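3-dehydroquinate dehydratase (Aquifex aeolicus, PDB 2YSW) is a type I dehydroquinase, which dehydrates 3-dehydroquinate to 3-dehydroshikimate through a Schiff base in the third step of the chorismate pathway. Local coordinates at residues V27-D32 / E44-V49; N72-F77 / R94-K99; I113-F118 / I143-N148. One frame throughout, in Å; residues are numbered along the deposited sequence.

Contact 1 (V27-D32 / E44-V49)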
# COMPACT_ATOMS: atom_id res chain seq x y z
N VAL A 27 -16.16 1.22 -16.33
CA VAL A 27 -16.04 0.02 -17.15
C VAL A 27 -15.09 0.42 -18.27
O VAL A 27 -15.34 1.40 -18.99
CB VAL A 27 -17.38 -0.42 -17.79
CG1 VAL A 27 -17.09 -1.40 -18.93
CG2 VAL A 27 -18.27 -1.09 -16.75
N GLU A 28 -13.98 -0.29 -18.38
CA GLU A 28 -13.04 -0.01 -19.44
C GLU A 28 -13.38 -0.98 -20.58
O GLU A 28 -13.34 -2.21 -20.40
CB GLU A 28 -11.59 -0.25 -19.00
CG GLU A 28 -10.60 -0.12 -20.16
CD GLU A 28 -9.17 -0.46 -19.77
OE1 GLU A 28 -8.97 -1.43 -19.00
OE2 GLU A 28 -8.24 0.22 -20.26
N LEU A 29 -13.74 -0.42 -21.73
CA LEU A 29 -14.06 -1.24 -22.88
C LEU A 29 -12.78 -1.58 -23.61
O LEU A 29 -12.15 -0.70 -24.22
CB LEU A 29 -14.99 -0.49 -23.85
CG LEU A 29 -16.40 -0.09 -23.41
CD1 LEU A 29 -17.20 0.34 -24.64
CD2 LEU A 29 -17.09 -1.26 -22.74
N ARG A 30 -12.37 -2.83 -23.54
CA ARG A 30 -11.16 -3.27 -24.24
C ARG A 30 -11.59 -3.66 -25.65
O ARG A 30 -11.76 -4.84 -25.97
CB ARG A 30 -10.53 -4.47 -23.52
CG ARG A 30 -9.81 -4.08 -22.23
CD ARG A 30 -8.62 -3.18 -22.52
NE ARG A 30 -7.70 -3.83 -23.44
CZ ARG A 30 -6.83 -4.77 -23.09
NH1 ARG A 30 -6.74 -5.16 -21.82
NH2 ARG A 30 -6.07 -5.34 -24.02
N VAL A 31 -11.78 -2.65 -26.50
CA VAL A 31 -12.23 -2.88 -27.87
C VAL A 31 -11.31 -3.79 -28.65
O VAL A 31 -11.75 -4.46 -29.59
CB VAL A 31 -12.41 -1.53 -28.63
CG1 VAL A 31 -12.84 -1.80 -30.08
CG2 VAL A 31 -13.45 -0.67 -27.93
N ASP A 32 -10.03 -3.84 -28.27
CA ASP A 32 -9.07 -4.70 -28.96
C ASP A 32 -9.39 -6.18 -28.74
O ASP A 32 -8.85 -7.04 -29.43
CB ASP A 32 -7.64 -4.41 -28.48
CG ASP A 32 -7.52 -4.47 -26.97
OD1 ASP A 32 -8.00 -3.53 -26.31
OD2 ASP A 32 -6.96 -5.46 -26.46
N GLU A 44 -22.82 1.65 -28.93
CA GLU A 44 -23.89 1.05 -28.14
C GLU A 44 -23.38 0.59 -26.76
O GLU A 44 -24.05 0.78 -25.76
CB GLU A 44 -24.49 -0.12 -28.91
CG GLU A 44 -25.27 -1.11 -28.06
CD GLU A 44 -26.72 -0.73 -27.90
OE1 GLU A 44 -27.44 -0.69 -28.93
OE2 GLU A 44 -27.14 -0.49 -26.75
N LYS A 45 -22.18 -0.00 -26.73
CA LYS A 45 -21.59 -0.48 -25.47
C LYS A 45 -21.34 0.69 -24.53
O LYS A 45 -21.53 0.58 -23.32
CB LYS A 45 -20.25 -1.19 -25.74
CG LYS A 45 -20.39 -2.49 -26.50
CD LYS A 45 -21.27 -3.47 -25.74
CE LYS A 45 -21.55 -4.72 -26.56
NZ LYS A 45 -22.71 -5.45 -25.99
N LEU A 46 -20.92 1.81 -25.10
CA LEU A 46 -20.65 3.02 -24.33
C LEU A 46 -21.94 3.50 -23.66
O LEU A 46 -21.96 3.77 -22.45
CB LEU A 46 -20.10 4.11 -25.26
CG LEU A 46 -18.63 4.56 -25.22
CD1 LEU A 46 -17.75 3.59 -24.46
CD2 LEU A 46 -18.13 4.76 -26.65
N GLU A 47 -23.01 3.61 -24.44
CA GLU A 47 -24.30 4.06 -23.93
C GLU A 47 -24.86 3.13 -22.86
O GLU A 47 -25.39 3.58 -21.86
CB GLU A 47 -25.30 4.20 -25.09
CG GLU A 47 -24.82 5.19 -26.15
CD GLU A 47 -25.70 5.22 -27.38
OE1 GLU A 47 -26.29 4.17 -27.72
OE2 GLU A 47 -25.79 6.29 -28.02
N GLU A 48 -24.73 1.82 -23.08
CA GLU A 48 -25.22 0.87 -22.09
C GLU A 48 -24.54 1.14 -20.75
O GLU A 48 -25.21 1.22 -19.71
CB GLU A 48 -24.91 -0.57 -22.52
CG GLU A 48 -25.87 -1.23 -23.48
CD GLU A 48 -25.57 -2.72 -23.60
OE1 GLU A 48 -25.61 -3.41 -22.55
OE2 GLU A 48 -25.30 -3.20 -24.72
N VAL A 49 -23.22 1.29 -20.77
CA VAL A 49 -22.49 1.54 -19.53
C VAL A 49 -23.03 2.78 -18.85
O VAL A 49 -23.32 2.75 -17.66
CB VAL A 49 -20.97 1.74 -19.75
CG1 VAL A 49 -20.32 2.04 -18.43
CG2 VAL A 49 -20.35 0.50 -20.32
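The methyl CD1 of Leu29 is modelled only 3.3 Å from CD1 of Leu46, closer than two methyls normally settle. Leu46 has an irregular conformation, with chi1 at -109° turned out of a staggered position, so the exact placing of its isobutyl group, and with it the squeeze, is doubtful. That the two leucines pack is not. Strand 26-30 and helix 39-51 belong to one beta-alpha-beta unit of the TIM barrel; their segments 27-30 and 44-49 run antiparallel, with Val27 and Leu29 sending their side chains outward to the helix. Leu29 crosses Lys45 at about a right angle, its CD1 lying 3.6 Å from Lys45 CB. Beyond that carbon the lysine bends at chi2 and leaves the interface, carrying its ammonium to a cation-pi contact with Tyr41 and a long salt bridge to Glu48. One turn further along the helix, the forked methyls of Val49 straddle CB of Val27, with Val49 CG1 3.9 Å from Val27 CB. Branched valines suit this place because their short, stiff branches pack closely between strand and helix, and Phe12 of helix 12-21 covers both Leu29 and Val49. Between these two segments the join is made by carbon alone, without a hydrogen bond, while Glu28, predicted to bind 3-dehydroquinate, turns away from the helix, consistent with an apolar outer side of the strand and a polar inner side at Glu28.

Contact 2 (N72-F77 / R94-K99)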
# COMPACT_ATOMS: atom_id res chain seq x y z
N ASN A 72 -10.14 -0.23 -37.86
CA ASN A 72 -10.75 1.09 -37.77
C ASN A 72 -10.53 1.81 -36.44
O ASN A 72 -11.34 2.63 -36.04
CB ASN A 72 -12.25 0.97 -38.06
CG ASN A 72 -12.97 0.10 -37.02
OD1 ASN A 72 -12.41 -0.86 -36.50
ND2 ASN A 72 -14.23 0.44 -36.74
N ARG A 73 -9.41 1.54 -35.76
CA ARG A 73 -9.17 2.18 -34.47
C ARG A 73 -9.13 3.69 -34.53
O ARG A 73 -9.58 4.36 -33.61
CB ARG A 73 -7.89 1.63 -33.81
CG ARG A 73 -6.58 2.17 -34.32
CD ARG A 73 -5.42 1.31 -33.81
NE ARG A 73 -5.25 1.34 -32.35
CZ ARG A 73 -4.40 2.14 -31.71
NH1 ARG A 73 -3.64 2.99 -32.39
NH2 ARG A 73 -4.27 2.05 -30.39
N GLU A 74 -8.60 4.25 -35.62
CA GLU A 74 -8.53 5.70 -35.73
C GLU A 74 -9.93 6.30 -35.80
O GLU A 74 -10.22 7.32 -35.18
CB GLU A 74 -7.73 6.13 -36.96
CG GLU A 74 -7.63 7.64 -37.10
CD GLU A 74 -6.89 8.08 -38.35
OE1 GLU A 74 -6.46 7.21 -39.13
OE2 GLU A 74 -6.75 9.31 -38.54
N GLU A 75 -10.81 5.65 -36.57
CA GLU A 75 -12.19 6.10 -36.71
C GLU A 75 -12.87 6.02 -35.35
O GLU A 75 -13.52 6.96 -34.92
CB GLU A 75 -12.93 5.21 -37.73
CG GLU A 75 -14.34 4.77 -37.29
CD GLU A 75 -15.15 4.09 -38.40
OE1 GLU A 75 -15.75 4.83 -39.21
OE2 GLU A 75 -15.18 2.84 -38.47
N LEU A 76 -12.72 4.88 -34.68
CA LEU A 76 -13.33 4.70 -33.37
C LEU A 76 -12.87 5.77 -32.38
O LEU A 76 -13.68 6.41 -31.72
CB LEU A 76 -13.02 3.29 -32.85
CG LEU A 76 -13.60 2.12 -33.65
CD1 LEU A 76 -13.04 0.79 -33.16
CD2 LEU A 76 -15.12 2.13 -33.53
N PHE A 77 -11.56 5.99 -32.28
CA PHE A 77 -11.05 7.01 -31.36
C PHE A 77 -11.63 8.39 -31.67
O PHE A 77 -12.24 9.03 -30.82
CB PHE A 77 -9.51 7.09 -31.41
CG PHE A 77 -8.81 6.02 -30.60
CD1 PHE A 77 -9.14 5.81 -29.26
CD2 PHE A 77 -7.77 5.28 -31.16
CE1 PHE A 77 -8.45 4.87 -28.49
CE2 PHE A 77 -7.08 4.34 -30.40
CZ PHE A 77 -7.41 4.13 -29.06
N ARG A 94 1.81 8.54 -31.39
CA ARG A 94 2.05 9.97 -31.54
C ARG A 94 1.16 10.75 -32.51
O ARG A 94 0.81 11.90 -32.26
CB ARG A 94 3.51 10.20 -31.94
CG ARG A 94 4.51 9.61 -30.96
CD ARG A 94 4.58 10.41 -29.67
NE ARG A 94 5.47 9.75 -28.71
CZ ARG A 94 6.05 10.36 -27.68
NH1 ARG A 94 5.84 11.66 -27.47
NH2 ARG A 94 6.85 9.68 -26.88
N GLY A 95 0.81 10.12 -33.63
CA GLY A 95 -0.03 10.79 -34.62
C GLY A 95 -1.44 11.10 -34.15
O GLY A 95 -2.07 12.04 -34.63
N LEU A 96 -1.94 10.31 -33.19
CA LEU A 96 -3.29 10.51 -32.69
C LEU A 96 -3.40 11.40 -31.46
O LEU A 96 -4.47 11.93 -31.18
CB LEU A 96 -3.92 9.15 -32.36
CG LEU A 96 -4.25 8.21 -33.54
CD1 LEU A 96 -4.59 6.82 -33.02
CD2 LEU A 96 -5.41 8.79 -34.33
N LEU A 97 -2.31 11.57 -30.73
CA LEU A 97 -2.30 12.36 -29.50
C LEU A 97 -2.87 13.77 -29.60
O LEU A 97 -3.74 14.15 -28.81
CB LEU A 97 -0.89 12.43 -28.93
CG LEU A 97 -0.27 11.11 -28.47
CD1 LEU A 97 1.09 11.37 -27.84
CD2 LEU A 97 -1.19 10.43 -27.48
N VAL A 98 -2.37 14.56 -30.55
CA VAL A 98 -2.84 15.93 -30.71
C VAL A 98 -4.29 15.94 -31.14
O VAL A 98 -5.11 16.69 -30.60
CB VAL A 98 -1.96 16.70 -31.73
CG1 VAL A 98 -2.53 18.10 -31.96
CG2 VAL A 98 -0.53 16.80 -31.20
N LYS A 99 -4.61 15.10 -32.12
CA LYS A 99 -5.97 14.99 -32.64
C LYS A 99 -6.97 14.66 -31.54
O LYS A 99 -7.97 15.35 -31.35
CB LYS A 99 -6.01 13.90 -33.71
CG LYS A 99 -6.82 14.25 -34.93
CD LYS A 99 -5.96 14.04 -36.18
CE LYS A 99 -5.45 12.61 -36.26
NZ LYS A 99 -4.42 12.42 -37.33
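Leu96 carries this contact, spreading its two methyls over three side chains of helix 73-80. Its CG stands beside the backbone N and anti to the carbonyl carbon (chi1 -68°), which directs the fork across to the neighbouring helix. CD1 reaches inward, 4.0 Å from Phe77 CD2, and meets that ring obliquely, the two side chains crossing at about a right angle. The same methyl lies beside NH1 of Arg73. CD2 points to the outer side and rests 3.7 Å from CG of Glu74, so a leucine fits here: one branch serves the buried aromatic, the other the aliphatic part of a surface acid.

Behind CD1, Phe77 turns its ring edge to a face of the Arg73 guanidinium, with Phe77 CE2 3.6 Å above that plane. Arg73 bends at chi3, and its far nitrogen NH2 is held by a salt bridge to Glu90 and a hydrogen bond to the carbonyl of Ile60. These two grips and the phenyl edge would restrict the rotation of the guanidinium, whose side chain is about 6 Å from that of Arg61, a 3-dehydroquinate-binding residue.

One turn after Leu96, Lys99 lies at the solvent-exposed side. Its chain, bent at chi2 and chi3, brings NZ to 4.1 Å from OE2 of Glu74, which stretches toward it fully extended. This is too long for a salt bridge, but the lysine would probably ease the crowding of Glu74 by the like charge of Glu78.

Segments 73-77 and 94-99 run nearly parallel, crossing at -18°, and strand 86-90 lies between them in sequence, its Ile89 touching both Phe77 and Leu96. Such side-by-side packing of successive helices around the outside of the strands is typical of the TIM barrel.

Contact 3 (I113-F118 / I143-N148)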
# COMPACT_ATOMS: atom_id res chain seq x y z
N ILE A 113 -3.19 8.90 -21.35
CA ILE A 113 -2.09 8.59 -22.25
C ILE A 113 -1.21 7.56 -21.55
O ILE A 113 -0.52 7.86 -20.57
CB ILE A 113 -1.33 9.88 -22.63
CG1 ILE A 113 -2.34 10.87 -23.23
CG2 ILE A 113 -0.24 9.57 -23.64
CD1 ILE A 113 -1.76 12.19 -23.72
N SER A 114 -1.25 6.35 -22.08
CA SER A 114 -0.57 5.22 -21.46
C SER A 114 0.71 4.64 -22.05
O SER A 114 1.03 4.79 -23.24
CB SER A 114 -1.58 4.08 -21.30
OG SER A 114 -2.13 3.73 -22.56
N TYR A 115 1.42 3.95 -21.17
CA TYR A 115 2.67 3.27 -21.46
C TYR A 115 2.62 1.92 -20.75
O TYR A 115 2.36 1.87 -19.55
CB TYR A 115 3.85 4.09 -20.93
CG TYR A 115 5.17 3.33 -20.97
CD1 TYR A 115 5.96 3.32 -22.13
CD2 TYR A 115 5.61 2.60 -19.87
CE1 TYR A 115 7.15 2.60 -22.18
CE2 TYR A 115 6.80 1.87 -19.91
CZ TYR A 115 7.56 1.87 -21.06
OH TYR A 115 8.73 1.15 -21.10
N HIS A 116 2.84 0.85 -21.50
CA HIS A 116 2.85 -0.49 -20.92
C HIS A 116 4.21 -1.16 -21.14
O HIS A 116 4.86 -0.95 -22.16
CB HIS A 116 1.79 -1.39 -21.58
CG HIS A 116 0.38 -1.00 -21.25
ND1 HIS A 116 -0.23 0.11 -21.80
CD2 HIS A 116 -0.52 -1.55 -20.40
CE1 HIS A 116 -1.45 0.23 -21.30
NE2 HIS A 116 -1.64 -0.76 -20.45
N ASN A 117 4.64 -1.94 -20.16
CA ASN A 117 5.88 -2.69 -20.29
C ASN A 117 5.65 -3.99 -19.52
O ASN A 117 5.59 -4.00 -18.28
CB ASN A 117 7.09 -1.95 -19.72
CG ASN A 117 8.40 -2.60 -20.14
OD1 ASN A 117 8.54 -3.81 -20.07
ND2 ASN A 117 9.36 -1.79 -20.57
N PHE A 118 5.48 -5.07 -20.26
CA PHE A 118 5.21 -6.37 -19.67
C PHE A 118 6.45 -7.15 -19.25
O PHE A 118 6.34 -8.26 -18.76
CB PHE A 118 4.39 -7.21 -20.66
CG PHE A 118 3.04 -6.61 -20.99
CD1 PHE A 118 1.93 -6.89 -20.20
CD2 PHE A 118 2.90 -5.74 -22.06
CE1 PHE A 118 0.69 -6.32 -20.49
CE2 PHE A 118 1.66 -5.17 -22.36
CZ PHE A 118 0.55 -5.46 -21.57
N ILE A 143 0.98 4.62 -16.32
CA ILE A 143 2.13 3.74 -16.40
C ILE A 143 1.74 2.40 -15.78
O ILE A 143 1.37 2.32 -14.60
CB ILE A 143 3.35 4.31 -15.63
CG1 ILE A 143 3.81 5.62 -16.28
CG2 ILE A 143 4.51 3.32 -15.67
CD1 ILE A 143 5.03 6.24 -15.62
N ALA A 144 1.79 1.36 -16.60
CA ALA A 144 1.46 0.01 -16.17
C ALA A 144 2.69 -0.79 -16.58
O ALA A 144 2.92 -1.04 -17.77
CB ALA A 144 0.20 -0.51 -16.89
N VAL A 145 3.48 -1.19 -15.59
CA VAL A 145 4.70 -1.92 -15.86
C VAL A 145 4.89 -3.10 -14.91
O VAL A 145 4.50 -3.04 -13.74
CB VAL A 145 5.93 -0.97 -15.76
CG1 VAL A 145 5.83 0.12 -16.81
CG2 VAL A 145 6.00 -0.36 -14.37
N LYS A 146 5.49 -4.16 -15.44
CA LYS A 146 5.75 -5.39 -14.70
C LYS A 146 6.79 -5.21 -13.59
O LYS A 146 7.90 -4.75 -13.83
CB LYS A 146 6.24 -6.47 -15.68
CG LYS A 146 6.84 -7.74 -15.05
CD LYS A 146 5.78 -8.63 -14.40
CE LYS A 146 6.41 -9.90 -13.84
NZ LYS A 146 7.04 -10.75 -14.90
N ALA A 147 6.42 -5.56 -12.36
CA ALA A 147 7.36 -5.48 -11.25
C ALA A 147 8.06 -6.83 -11.14
O ALA A 147 7.40 -7.88 -11.17
CB ALA A 147 6.63 -5.18 -9.94
N ASN A 148 9.38 -6.82 -11.02
CA ASN A 148 10.13 -8.06 -10.88
C ASN A 148 10.64 -8.20 -9.45
O ASN A 148 11.45 -9.07 -9.14
CB ASN A 148 11.28 -8.08 -11.89
CG ASN A 148 10.80 -8.31 -13.32
OD1 ASN A 148 11.11 -7.55 -14.23
ND2 ASN A 148 10.03 -9.38 -13.51
O HOH W 1 7.52 -10.59 -18.33
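Strands 110-117 and 140-146 lie side by side and parallel, Tyr115 O accepting from Ala144 N at 3.0 Å, Ala144 O from Asn117 N, and Asn117 O from Lys146 N at 2.8 Å. They flank helix 124-136 in a beta-alpha-beta crossover of the TIM barrel. On one face His116, the proton donor/acceptor, sets CD2 against CB of Ala144 at 3.7 Å; a methyl is all that Ala144 sets against the imidazole, which Glu65 holds through ND1 near the Schiff-base residue Lys142. The other face packs toward the helices. There a chi1 of 169° lays the Tyr115 ring so that its edge meets Val145 CG1, 3.7 Å from Tyr115 CE2. The hydroxyl OH receives a nearly straight bond from Asn117 ND2 (3.1 Å), in the amide plane, while Asn117 OD1 accepts from the backbone N of Glu119 and Leu120. With an alanine in place of Tyr115, Asn117 ND2 would probably lose this acceptor and Val145 CG1 the ring edge beside it, keeping CB of Asn117. Where the strands end, Lys146 CB rests 3.6 Å from Phe118 O, and a water donates to that same oxygen at 2.6 Å while accepting a weak bond from Lys146 NZ.

In the fold
The three contacts sample different layers of one barrel. Contact 1 is buried and ties a strand to its own helix by carbon packing; contact 2 lies at the surface, joins two neighbouring helices, and mixes apolar groups with charges; contact 3 is partly buried and joins strands by backbone hydrogen bonds. Contacts 1 and 3 share the parallel sheet but lie on opposite sides of the chain's centre, about 22 Å apart between centres. Contact 2 touches both: Leu76 packs on Val31 of contact 1, and Leu97 on Ile113 of contact 3. Contact 3 holds the catalytic histidine, and contact 1 residues predicted to bind the substrate.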